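Local coordinates for protein putative rubredoxin reductase (Rhodopseudomonas palustris, PDB 3FG2) that probably passes electrons from NADH through its bound FAD to a ferredoxin that serves the cytochrome CYP199A2, at residues I331-V342 against F355-E366. Sequence-based numbering, arbitrary orientation.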
# COMPACT_ATOMS: atom_id res chain seq x y z
N ILE A 331 -12.08 3.94 2.11
CA ILE A 331 -12.09 3.77 3.55
C ILE A 331 -11.43 4.96 4.19
O ILE A 331 -10.37 5.39 3.75
CB ILE A 331 -11.27 2.54 3.98
CG1 ILE A 331 -11.73 1.29 3.22
CG2 ILE A 331 -11.43 2.32 5.48
CD1 ILE A 331 -10.89 0.05 3.52
N VAL A 332 -12.06 5.51 5.23
CA VAL A 332 -11.46 6.61 5.96
C VAL A 332 -11.51 6.22 7.44
O VAL A 332 -12.59 5.93 7.98
CB VAL A 332 -12.20 7.95 5.74
CG1 VAL A 332 -13.67 7.82 6.13
CG2 VAL A 332 -11.53 9.04 6.57
N GLY A 333 -10.34 6.20 8.07
CA GLY A 333 -10.25 5.84 9.48
C GLY A 333 -9.77 4.41 9.66
O GLY A 333 -9.67 3.65 8.69
N LEU A 334 -9.46 4.03 10.90
CA LEU A 334 -9.00 2.67 11.20
C LEU A 334 -10.15 1.93 11.88
O LEU A 334 -10.61 2.34 12.95
CB LEU A 334 -7.77 2.73 12.12
CG LEU A 334 -6.55 3.48 11.55
CD1 LEU A 334 -5.50 3.71 12.63
CD2 LEU A 334 -5.96 2.68 10.40
N THR A 335 -10.61 0.83 11.27
CA THR A 335 -11.72 0.06 11.82
C THR A 335 -11.40 -1.10 12.76
O THR A 335 -12.29 -1.86 13.14
CB THR A 335 -12.60 -0.51 10.70
OG1 THR A 335 -11.77 -1.16 9.74
CG2 THR A 335 -13.40 0.59 10.03
N ALA A 336 -10.13 -1.27 13.14
CA ALA A 336 -9.78 -2.36 14.04
C ALA A 336 -10.52 -2.23 15.38
O ALA A 336 -10.63 -1.13 15.94
CB ALA A 336 -8.26 -2.38 14.28
N GLY A 337 -11.03 -3.35 15.88
CA GLY A 337 -11.74 -3.34 17.15
C GLY A 337 -13.18 -2.90 17.04
O GLY A 337 -13.80 -2.55 18.05
N PHE A 338 -13.73 -2.92 15.83
CA PHE A 338 -15.12 -2.53 15.60
C PHE A 338 -16.06 -3.44 16.38
O PHE A 338 -15.87 -4.66 16.41
CB PHE A 338 -15.46 -2.62 14.11
CG PHE A 338 -15.45 -4.03 13.57
CD1 PHE A 338 -16.62 -4.79 13.55
CD2 PHE A 338 -14.27 -4.60 13.10
CE1 PHE A 338 -16.61 -6.10 13.07
CE2 PHE A 338 -14.25 -5.91 12.61
CZ PHE A 338 -15.42 -6.66 12.60
N ASP A 339 -17.08 -2.85 17.02
CA ASP A 339 -18.05 -3.65 17.77
C ASP A 339 -19.49 -3.37 17.31
O ASP A 339 -20.44 -3.94 17.85
CB ASP A 339 -17.92 -3.40 19.29
CG ASP A 339 -18.09 -1.95 19.67
OD1 ASP A 339 -18.77 -1.20 18.94
OD2 ASP A 339 -17.56 -1.56 20.74
N GLN A 340 -19.64 -2.52 16.31
CA GLN A 340 -20.95 -2.20 15.77
C GLN A 340 -20.82 -1.61 14.38
O GLN A 340 -20.06 -0.67 14.16
CB GLN A 340 -21.67 -1.21 16.69
CG GLN A 340 -22.96 -0.64 16.11
CD GLN A 340 -23.68 0.27 17.09
OE1 GLN A 340 -23.05 1.08 17.79
NE2 GLN A 340 -25.00 0.16 17.14
N VAL A 341 -21.57 -2.18 13.43
CA VAL A 341 -21.54 -1.71 12.05
C VAL A 341 -22.94 -1.39 11.54
O VAL A 341 -23.85 -2.21 11.64
CB VAL A 341 -20.89 -2.75 11.11
CG1 VAL A 341 -20.90 -2.25 9.66
CG2 VAL A 341 -19.47 -3.03 11.56
N VAL A 342 -23.10 -0.20 10.99
CA VAL A 342 -24.39 0.25 10.45
C VAL A 342 -24.26 0.44 8.94
O VAL A 342 -23.28 1.01 8.46
CB VAL A 342 -24.83 1.59 11.07
CG1 VAL A 342 -26.07 2.10 10.37
CG2 VAL A 342 -25.09 1.43 12.56
N PHE A 355 -20.79 2.08 8.35
CA PHE A 355 -20.32 2.99 9.38
C PHE A 355 -19.88 2.12 10.54
O PHE A 355 -20.69 1.44 11.18
CB PHE A 355 -21.43 3.96 9.80
CG PHE A 355 -21.63 5.10 8.85
CD1 PHE A 355 -21.87 4.86 7.50
CD2 PHE A 355 -21.59 6.41 9.29
CE1 PHE A 355 -22.06 5.91 6.61
CE2 PHE A 355 -21.77 7.48 8.41
CZ PHE A 355 -22.01 7.22 7.06
N CYS A 356 -18.58 2.11 10.81
CA CYS A 356 -18.05 1.28 11.87
C CYS A 356 -17.86 2.05 13.16
O CYS A 356 -17.28 3.14 13.17
CB CYS A 356 -16.72 0.69 11.42
SG CYS A 356 -16.81 -0.01 9.77
N TYR A 357 -18.36 1.46 14.24
CA TYR A 357 -18.26 2.05 15.56
C TYR A 357 -17.53 1.17 16.57
O TYR A 357 -17.41 -0.05 16.39
CB TYR A 357 -19.65 2.33 16.13
CG TYR A 357 -20.46 3.33 15.36
CD1 TYR A 357 -21.01 3.00 14.12
CD2 TYR A 357 -20.70 4.60 15.88
CE1 TYR A 357 -21.77 3.91 13.41
CE2 TYR A 357 -21.46 5.52 15.18
CZ TYR A 357 -22.00 5.17 13.95
OH TYR A 357 -22.77 6.08 13.26
N LYS A 358 -17.07 1.81 17.64
CA LYS A 358 -16.40 1.13 18.74
C LYS A 358 -16.75 1.94 19.98
O LYS A 358 -16.44 3.12 20.06
CB LYS A 358 -14.89 1.09 18.54
CG LYS A 358 -14.18 0.35 19.67
CD LYS A 358 -12.69 0.18 19.40
CE LYS A 358 -11.97 1.51 19.39
NZ LYS A 358 -10.50 1.32 19.20
N ALA A 359 -17.43 1.31 20.93
CA ALA A 359 -17.83 1.98 22.16
C ALA A 359 -18.69 3.21 21.88
O ALA A 359 -18.53 4.24 22.53
CB ALA A 359 -16.60 2.38 22.97
N GLY A 360 -19.59 3.11 20.91
CA GLY A 360 -20.49 4.21 20.58
C GLY A 360 -19.95 5.34 19.73
O GLY A 360 -20.68 6.28 19.42
N LYS A 361 -18.68 5.27 19.33
CA LYS A 361 -18.07 6.33 18.54
C LYS A 361 -17.66 5.86 17.14
O LYS A 361 -17.09 4.78 16.97
CB LYS A 361 -16.84 6.86 19.28
CG LYS A 361 -16.17 8.07 18.65
CD LYS A 361 -15.08 8.62 19.57
CE LYS A 361 -14.45 9.90 19.03
NZ LYS A 361 -13.65 9.64 17.81
N LEU A 362 -17.96 6.68 16.14
CA LEU A 362 -17.62 6.35 14.76
C LEU A 362 -16.11 6.29 14.64
O LEU A 362 -15.43 7.26 14.96
CB LEU A 362 -18.19 7.42 13.82
CG LEU A 362 -18.25 7.17 12.31
CD1 LEU A 362 -16.86 6.99 11.74
CD2 LEU A 362 -19.07 5.94 12.05
N ILE A 363 -15.58 5.16 14.20
CA ILE A 363 -14.14 5.02 14.05
C ILE A 363 -13.72 4.96 12.59
O ILE A 363 -12.55 5.16 12.26
CB ILE A 363 -13.61 3.76 14.77
CG1 ILE A 363 -14.41 2.53 14.33
CG2 ILE A 363 -13.70 3.95 16.28
CD1 ILE A 363 -13.74 1.22 14.70
N GLY A 364 -14.67 4.67 11.70
CA GLY A 364 -14.32 4.61 10.30
C GLY A 364 -15.50 4.39 9.39
O GLY A 364 -16.55 3.93 9.83
N ILE A 365 -15.33 4.73 8.11
CA ILE A 365 -16.38 4.55 7.12
C ILE A 365 -15.81 3.87 5.89
O ILE A 365 -14.84 4.34 5.31
CB ILE A 365 -16.99 5.87 6.64
CG1 ILE A 365 -17.52 6.69 7.81
CG2 ILE A 365 -18.13 5.57 5.67
CD1 ILE A 365 -18.17 8.00 7.37
N GLU A 366 -16.43 2.76 5.51
CA GLU A 366 -16.03 1.98 4.34
C GLU A 366 -17.16 2.18 3.33
O GLU A 366 -18.25 1.65 3.51
CB GLU A 366 -15.91 0.51 4.73
CG GLU A 366 -15.04 0.25 5.95
CD GLU A 366 -15.28 -1.14 6.53
OE1 GLU A 366 -16.44 -1.44 6.88
OE2 GLU A 366 -14.31 -1.93 6.63
O HOH W 1 -11.80 -0.72 7.05
O HOH W 2 -20.50 0.93 19.52
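The carbonyl oxygen of Y357 is gripped by two successive amides of the facing segment: D339 N, at 2.9 Å from Y357 O and in the carbonyl plane, and Q340 N, through a weak, bent bond. Two residues opposite one make a classic beta bulge. Beyond it the pairing of 340-342 with 355-357 is regular; Y357 N reaches Q340 O at 2.7 Å, almost in line with the C=O, and V342 and F355 exchange two bonds. Q340 O also lies at the edge of the Y357 ring, in its plane, while the ring's hydroxyl is held by V387 O.

The carboxylate of D339 reaches over the type I' turn 358-361. With CG between the backbone N and carbonyl carbon (chi1 58°), D339 OD2 accepts A359 N at 2.9 Å on its syn side, and OD1 takes a water that also bonds G360 N and Q340 OE1.

At the other end, V332 and I365 form a hydrogen-bonded antiparallel pair, their side chains side by side with V332 CG1 3.9 Å from I365 CB, on the face covered by helix 371-380. The segment 334-339 arches over the C356 and E366 face, from strand 327-333 to 340-344. There T335 turns its methyl onto C356, CG2 to SG 3.5 Å, while I363 CD1 packs 3.7 Å from T335 CA. T335 OG1 donates to a water that lies 2.8 Å from E366 OE2 and donates to it; E366 OE1 is bonded to T183 OG1.

In the five-stranded antiparallel sheet of the reductase C-terminal domain, strands 361-368 and 351-358 thus lie between 327-333 and 340-344. The connection is fastened by backbone bonds at both ends and by apolar contacts midway, while carboxylates and waters satisfy polar groups that the strand ladder does not pair.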